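Local coordinates for BB_2cx5_001 (Thermus thermophilus, PDB 3RI0), which is a designed epitope scaffold, built to present a grafted linear HIV epitope as an immunogen on an aminoacyl-tRNA editing-domain fold, at residues A[38-50]-A[118-130]. The protein carries 6 engineered substitutions. Residues are numbered along the deposited sequence; the frame is centred on the assembly and turned at random.
Sequences QAVGAEVGQIVKS and DLLGYPEVWAAGG
Gln46 lies across the ring of Tyr122 and ties itself to the loop that leads into strand 125-128. Its CG sits over one face of the ring, 3.5 Å from the ring centroid, in a CH-pi contact. With CG anti to the carbonyl carbon (chi1 -73°) and the chain extended beyond it, the amide reaches past the ring to Glu124. There NE2 donates to Glu124 O at 3.0 Å and, weakly, to Glu124 OE2. The other end of the amide is also used: Gln46 OE1 accepts Glu43 N at 2.8 Å, in its carbonyl plane. Bonds at both ends fix the amide's rotation. The Tyr122 hydroxyl abuts Gly45, with OH 3.3 Å from Gly45 CA. At the exposed rim, Glu43 OE2 lies near the plane of the Tyr122 ring, 3.8 Å from Tyr122 CE2.

Two parallel-strand bonds follow. Trp126 N donates to Gln46 O, and Val48 N to Trp126 O at 2.8 Å. Val48 is buried with Ala127 on one face of the sheet and also meets Val125 and Leu119; Val48 CG2 is 3.7 Å from Val125 CB.

The face with Ile47 and Trp126 is more open to solvent. The Trp126 indole extends toward the turn after helix 33-39, where Gly41 closes a Schellman motif. Val40 CG2 lies over the five-membered ring of Trp126, 3.9 Å from the centroid, and Ala42 CB touches Trp126 CD1. All three residues are partly exposed.

Between the diverging strand ends, a water bridges Val48 O, Ala128 N and Ser50 OG in place of a direct strand bond.

Strand 47-54 also pairs antiparallel with strand 59-65, where Leu63 meets Val48. Strand 125-128 pairs antiparallel with strand 134-138, whose Leu135 and Arg137 also touch Trp126, while Ala37 of helix 33-39 packs on Ile47.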
ATOM      1  N   GLN A  38       4.470 -16.051   0.110  1.00 33.62           N
ATOM      2  CA  GLN A  38       4.630 -17.481  -0.139  1.00 34.21           C
ATOM      3  C   GLN A  38       3.359 -18.066  -0.743  1.00 32.95           C
ATOM      4  O   GLN A  38       3.419 -18.810  -1.716  1.00 33.82           O
ATOM      5  CB  GLN A  38       4.971 -18.214   1.165  1.00 35.88           C
ATOM      6  CG  GLN A  38       5.066 -19.736   1.017  1.00 39.10           C
ATOM      7  CD  GLN A  38       6.429 -20.222   0.563  1.00 41.10           C
ATOM      8  OE1 GLN A  38       7.040 -19.658  -0.347  1.00 43.95           O
ATOM      9  NE2 GLN A  38       6.910 -21.292   1.190  1.00 39.81           N
ATOM     10  N   ALA A  39       2.213 -17.713  -0.164  1.00 31.47           N
ATOM     11  CA  ALA A  39       0.913 -18.212  -0.627  1.00 29.99           C
ATOM     12  C   ALA A  39       0.652 -17.980  -2.111  1.00 29.17           C
ATOM     13  O   ALA A  39       0.039 -18.812  -2.772  1.00 30.66           O
ATOM     14  CB  ALA A  39      -0.209 -17.592   0.193  1.00 28.98           C
ATOM     15  N   VAL A  40       1.121 -16.856  -2.640  1.00 27.72           N
ATOM     16  CA  VAL A  40       0.901 -16.524  -4.046  1.00 25.62           C
ATOM     17  C   VAL A  40       2.156 -16.719  -4.896  1.00 25.57           C
ATOM     18  O   VAL A  40       2.188 -16.367  -6.074  1.00 22.01           O
ATOM     19  CB  VAL A  40       0.393 -15.060  -4.194  1.00 25.92           C
ATOM     20  CG1 VAL A  40      -0.898 -14.878  -3.404  1.00 26.20           C
ATOM     21  CG2 VAL A  40       1.434 -14.078  -3.696  1.00 24.38           C
ATOM     22  N   GLY A  41       3.195 -17.276  -4.283  1.00 25.78           N
ATOM     23  CA  GLY A  41       4.429 -17.544  -4.999  1.00 25.36           C
ATOM     24  C   GLY A  41       5.284 -16.349  -5.364  1.00 25.74           C
ATOM     25  O   GLY A  41       6.024 -16.413  -6.340  1.00 27.06           O
ATOM     26  N   ALA A  42       5.200 -15.262  -4.601  1.00 25.38           N
ATOM     27  CA  ALA A  42       6.004 -14.075  -4.895  1.00 24.62           C
ATOM     28  C   ALA A  42       7.116 -13.916  -3.866  1.00 24.27           C
ATOM     29  O   ALA A  42       7.137 -14.618  -2.853  1.00 24.82           O
ATOM     30  CB  ALA A  42       5.117 -12.830  -4.886  1.00 22.40           C
ATOM     31  N   GLU A  43       8.057 -13.014  -4.138  1.00 24.05           N
ATOM     32  CA  GLU A  43       9.137 -12.729  -3.191  1.00 22.62           C
ATOM     33  C   GLU A  43       8.571 -11.675  -2.261  1.00 21.85           C
ATOM     34  O   GLU A  43       7.661 -10.931  -2.643  1.00 21.79           O
ATOM     35  CB  GLU A  43      10.348 -12.120  -3.879  1.00 24.79           C
ATOM     36  CG  GLU A  43      11.186 -13.060  -4.696  1.00 30.08           C
ATOM     37  CD  GLU A  43      12.278 -12.316  -5.442  1.00 33.55           C
ATOM     38  OE1 GLU A  43      12.697 -12.800  -6.516  1.00 35.94           O
ATOM     39  OE2 GLU A  43      12.716 -11.245  -4.950  1.00 35.22           O
ATOM     40  N   VAL A  44       9.112 -11.585  -1.053  1.00 19.86           N
ATOM     41  CA  VAL A  44       8.621 -10.598  -0.112  1.00 19.64           C
ATOM     42  C   VAL A  44       8.820  -9.170  -0.630  1.00 18.81           C
ATOM     43  O   VAL A  44       8.064  -8.268  -0.290  1.00 17.63           O
ATOM     44  CB  VAL A  44       9.306 -10.738   1.255  1.00 19.69           C
ATOM     45  CG1 VAL A  44      10.707 -10.155   1.204  1.00 20.47           C
ATOM     46  CG2 VAL A  44       8.457 -10.040   2.310  1.00 19.97           C
ATOM     47  N   GLY A  45       9.829  -8.967  -1.467  1.00 18.30           N
ATOM     48  CA  GLY A  45      10.060  -7.636  -2.002  1.00 19.28           C
ATOM     49  C   GLY A  45       8.954  -7.168  -2.935  1.00 19.82           C
ATOM     50  O   GLY A  45       8.857  -5.976  -3.251  1.00 18.24           O
ATOM     51  N   GLN A  46       8.122  -8.106  -3.379  1.00 18.66           N
ATOM     52  CA  GLN A  46       7.025  -7.787  -4.278  1.00 20.25           C
ATOM     53  C   GLN A  46       5.783  -7.317  -3.535  1.00 19.66           C
ATOM     54  O   GLN A  46       4.875  -6.755  -4.138  1.00 19.30           O
ATOM     55  CB  GLN A  46       6.674  -8.997  -5.155  1.00 20.91           C
ATOM     56  CG  GLN A  46       7.700  -9.277  -6.248  1.00 19.59           C
ATOM     57  CD  GLN A  46       7.390 -10.553  -7.021  1.00 23.10           C
ATOM     58  OE1 GLN A  46       7.529 -11.663  -6.491  1.00 20.92           O
ATOM     59  NE2 GLN A  46       6.961 -10.402  -8.275  1.00 20.89           N
ATOM     60  N   ILE A  47       5.736  -7.548  -2.229  1.00 19.37           N
ATOM     61  CA  ILE A  47       4.595  -7.106  -1.443  1.00 19.23           C
ATOM     62  C   ILE A  47       4.688  -5.596  -1.244  1.00 20.24           C
ATOM     63  O   ILE A  47       5.756  -5.066  -0.928  1.00 20.04           O
ATOM     64  CB  ILE A  47       4.552  -7.779  -0.054  1.00 19.57           C
ATOM     65  CG1 ILE A  47       4.443  -9.301  -0.206  1.00 20.17           C
ATOM     66  CG2 ILE A  47       3.363  -7.228   0.754  1.00 20.60           C
ATOM     67  CD1 ILE A  47       3.193  -9.770  -0.896  1.00 18.47           C
ATOM     68  N   VAL A  48       3.563  -4.916  -1.427  1.00 18.72           N
ATOM     69  CA  VAL A  48       3.509  -3.478  -1.277  1.00 17.29           C
ATOM     70  C   VAL A  48       2.861  -3.087   0.043  1.00 18.51           C
ATOM     71  O   VAL A  48       1.708  -3.433   0.301  1.00 19.61           O
ATOM     72  CB  VAL A  48       2.681  -2.836  -2.404  1.00 19.09           C
ATOM     73  CG1 VAL A  48       2.801  -1.311  -2.329  1.00 16.96           C
ATOM     74  CG2 VAL A  48       3.147  -3.364  -3.769  1.00 19.66           C
ATOM     75  N   LYS A  49       3.607  -2.367   0.873  1.00 16.05           N
ATOM     76  CA  LYS A  49       3.095  -1.879   2.160  1.00 15.66           C
ATOM     77  C   LYS A  49       2.635  -0.431   1.958  1.00 15.68           C
ATOM     78  O   LYS A  49       3.400   0.409   1.481  1.00 16.26           O
ATOM     79  CB  LYS A  49       4.197  -1.915   3.219  1.00 15.04           C
ATOM     80  CG  LYS A  49       4.690  -3.325   3.552  1.00 17.70           C
ATOM     81  CD  LYS A  49       5.837  -3.306   4.555  1.00 19.17           C
ATOM     82  CE  LYS A  49       6.999  -2.440   4.058  1.00 21.30           C
ATOM     83  NZ  LYS A  49       8.159  -2.487   4.991  1.00 23.96           N
ATOM     84  N   SER A  50       1.385  -0.143   2.303  1.00 16.27           N
ATOM     85  CA  SER A  50       0.839   1.205   2.153  1.00 16.96           C
ATOM     86  C   SER A  50       0.898   1.925   3.493  1.00 18.97           C
ATOM     87  O   SER A  50      -0.046   1.847   4.299  1.00 17.89           O
ATOM     88  CB  SER A  50      -0.607   1.134   1.652  1.00 16.77           C
ATOM     89  OG  SER A  50      -0.679   0.488   0.392  1.00 13.75           O
ATOM     90  N   ASP A 118      12.297   0.513  -5.705  1.00 24.90           N
ATOM     91  CA  ASP A 118      12.569  -0.919  -5.808  1.00 25.79           C
ATOM     92  C   ASP A 118      11.364  -1.712  -6.302  1.00 25.63           C
ATOM     93  O   ASP A 118      11.517  -2.820  -6.807  1.00 24.98           O
ATOM     94  CB  ASP A 118      13.042  -1.485  -4.465  1.00 27.03           C
ATOM     95  CG  ASP A 118      14.464  -1.056  -4.114  1.00 27.96           C
ATOM     96  OD1 ASP A 118      15.113  -0.375  -4.944  1.00 29.12           O
ATOM     97  OD2 ASP A 118      14.931  -1.399  -3.008  1.00 24.53           O
ATOM     98  N   LEU A 119      10.166  -1.157  -6.159  1.00 25.32           N
ATOM     99  CA  LEU A 119       8.964  -1.854  -6.618  1.00 26.05           C
ATOM    100  C   LEU A 119       8.908  -1.929  -8.145  1.00 25.81           C
ATOM    101  O   LEU A 119       8.349  -2.875  -8.700  1.00 24.95           O
ATOM    102  CB  LEU A 119       7.705  -1.165  -6.080  1.00 23.98           C
ATOM    103  CG  LEU A 119       7.409  -1.374  -4.590  1.00 25.15           C
ATOM    104  CD1 LEU A 119       6.222  -0.521  -4.164  1.00 23.34           C
ATOM    105  CD2 LEU A 119       7.117  -2.849  -4.336  1.00 25.50           C
ATOM    106  N   LEU A 120       9.500  -0.946  -8.821  1.00 27.39           N
ATOM    107  CA  LEU A 120       9.505  -0.936 -10.287  1.00 28.62           C
ATOM    108  C   LEU A 120      10.398  -2.076 -10.777  1.00 28.29           C
ATOM    109  O   LEU A 120      10.419  -2.407 -11.962  1.00 27.68           O
ATOM    110  CB  LEU A 120      10.045   0.396 -10.817  1.00 29.49           C
ATOM    111  CG  LEU A 120       9.438   1.708 -10.307  1.00 28.97           C
ATOM    112  CD1 LEU A 120      10.131   2.876 -10.978  1.00 28.77           C
ATOM    113  CD2 LEU A 120       7.956   1.748 -10.591  1.00 29.95           C
ATOM    114  N   GLY A 121      11.116  -2.688  -9.837  1.00 28.90           N
ATOM    115  CA  GLY A 121      12.019  -3.776 -10.165  1.00 27.47           C
ATOM    116  C   GLY A 121      11.384  -5.112 -10.510  1.00 27.75           C
ATOM    117  O   GLY A 121      12.097  -6.061 -10.840  1.00 27.34           O
ATOM    118  N   TYR A 122      10.061  -5.214 -10.445  1.00 26.63           N
ATOM    119  CA  TYR A 122       9.417  -6.481 -10.770  1.00 24.91           C
ATOM    120  C   TYR A 122       8.395  -6.366 -11.886  1.00 25.22           C
ATOM    121  O   TYR A 122       7.955  -5.269 -12.229  1.00 26.12           O
ATOM    122  CB  TYR A 122       8.725  -7.055  -9.536  1.00 23.90           C
ATOM    123  CG  TYR A 122       9.594  -7.171  -8.307  1.00 22.89           C
ATOM    124  CD1 TYR A 122       9.675  -6.128  -7.388  1.00 22.85           C
ATOM    125  CD2 TYR A 122      10.311  -8.336  -8.045  1.00 22.51           C
ATOM    126  CE1 TYR A 122      10.439  -6.245  -6.232  1.00 21.75           C
ATOM    127  CE2 TYR A 122      11.080  -8.466  -6.895  1.00 21.83           C
ATOM    128  CZ  TYR A 122      11.134  -7.412  -5.990  1.00 22.30           C
ATOM    129  OH  TYR A 122      11.845  -7.538  -4.819  1.00 21.89           O
ATOM    130  N   PRO A 123       8.017  -7.511 -12.479  1.00 24.96           N
ATOM    131  CA  PRO A 123       7.030  -7.554 -13.562  1.00 24.93           C
ATOM    132  C   PRO A 123       5.630  -7.333 -12.990  1.00 24.21           C
ATOM    133  O   PRO A 123       4.698  -6.953 -13.698  1.00 25.06           O
ATOM    134  CB  PRO A 123       7.227  -8.951 -14.154  1.00 24.69           C
ATOM    135  CG  PRO A 123       7.708  -9.748 -12.989  1.00 25.33           C
ATOM    136  CD  PRO A 123       8.696  -8.813 -12.346  1.00 24.95           C
ATOM    137  N   GLU A 124       5.487  -7.584 -11.694  1.00 23.18           N
ATOM    138  CA  GLU A 124       4.216  -7.375 -11.013  1.00 22.46           C
ATOM    139  C   GLU A 124       4.429  -7.409  -9.507  1.00 20.81           C
ATOM    140  O   GLU A 124       5.381  -8.021  -9.029  1.00 20.28           O
ATOM    141  CB  GLU A 124       3.184  -8.433 -11.409  1.00 24.98           C
ATOM    142  CG  GLU A 124       3.110  -9.591 -10.444  1.00 30.30           C
ATOM    143  CD  GLU A 124       3.680 -10.854 -11.011  1.00 34.80           C
ATOM    144  OE1 GLU A 124       3.041 -11.430 -11.923  1.00 38.81           O
ATOM    145  OE2 GLU A 124       4.765 -11.270 -10.557  1.00 37.27           O
ATOM    146  N   VAL A 125       3.538  -6.750  -8.770  1.00 19.77           N
ATOM    147  CA  VAL A 125       3.622  -6.689  -7.312  1.00 17.06           C
ATOM    148  C   VAL A 125       2.250  -6.996  -6.708  1.00 17.30           C
ATOM    149  O   VAL A 125       1.232  -6.966  -7.410  1.00 14.80           O
ATOM    150  CB  VAL A 125       4.089  -5.282  -6.835  1.00 16.41           C
ATOM    151  CG1 VAL A 125       5.552  -5.055  -7.193  1.00 16.72           C
ATOM    152  CG2 VAL A 125       3.243  -4.208  -7.481  1.00 17.40           C
ATOM    153  N   TRP A 126       2.232  -7.298  -5.412  1.00 16.56           N
ATOM    154  CA  TRP A 126       0.992  -7.606  -4.702  1.00 15.35           C
ATOM    155  C   TRP A 126       0.738  -6.609  -3.571  1.00 15.44           C
ATOM    156  O   TRP A 126       1.556  -6.471  -2.648  1.00 15.31           O
ATOM    157  CB  TRP A 126       1.044  -9.024  -4.135  1.00 15.56           C
ATOM    158  CG  TRP A 126       1.160 -10.089  -5.185  1.00 16.57           C
ATOM    159  CD1 TRP A 126       2.298 -10.503  -5.825  1.00 16.49           C
ATOM    160  CD2 TRP A 126       0.089 -10.851  -5.747  1.00 17.54           C
ATOM    161  NE1 TRP A 126       1.998 -11.474  -6.748  1.00 17.74           N
ATOM    162  CE2 TRP A 126       0.648 -11.708  -6.722  1.00 18.62           C
ATOM    163  CE3 TRP A 126      -1.295 -10.889  -5.526  1.00 18.40           C
ATOM    164  CZ2 TRP A 126      -0.130 -12.602  -7.471  1.00 18.46           C
ATOM    165  CZ3 TRP A 126      -2.068 -11.773  -6.266  1.00 18.85           C
ATOM    166  CH2 TRP A 126      -1.482 -12.620  -7.232  1.00 19.64           C
ATOM    167  N   ALA A 127      -0.404  -5.930  -3.641  1.00 13.37           N
ATOM    168  CA  ALA A 127      -0.789  -4.941  -2.641  1.00 13.55           C
ATOM    169  C   ALA A 127      -1.861  -5.502  -1.727  1.00 13.92           C
ATOM    170  O   ALA A 127      -2.553  -6.455  -2.081  1.00 13.21           O
ATOM    171  CB  ALA A 127      -1.310  -3.677  -3.328  1.00 14.07           C
ATOM    172  N   ALA A 128      -2.011  -4.890  -0.559  1.00 12.74           N
ATOM    173  CA  ALA A 128      -2.991  -5.336   0.427  1.00 14.37           C
ATOM    174  C   ALA A 128      -4.447  -5.109  -0.019  1.00 13.93           C
ATOM    175  O   ALA A 128      -4.768  -4.109  -0.656  1.00 14.23           O
ATOM    176  CB  ALA A 128      -2.731  -4.639   1.752  1.00 15.34           C
ATOM    177  N   GLY A 129      -5.319  -6.049   0.327  1.00 13.30           N
ATOM    178  CA  GLY A 129      -6.713  -5.948  -0.063  1.00 14.99           C
ATOM    179  C   GLY A 129      -7.702  -5.578   1.034  1.00 15.62           C
ATOM    180  O   GLY A 129      -8.869  -5.974   0.964  1.00 17.37           O
ATOM    181  N   GLY A 130      -7.262  -4.826   2.040  1.00 16.24           N
ATOM    182  CA  GLY A 130      -8.171  -4.429   3.106  1.00 18.08           C
ATOM    183  C   GLY A 130      -7.937  -5.135   4.435  1.00 20.49           C
ATOM    184  O   GLY A 130      -8.437  -4.699   5.477  1.00 20.74           O
TER
HETATM  185  O   HOH W   1      -0.929  -2.274   0.401  1.00 18.96           O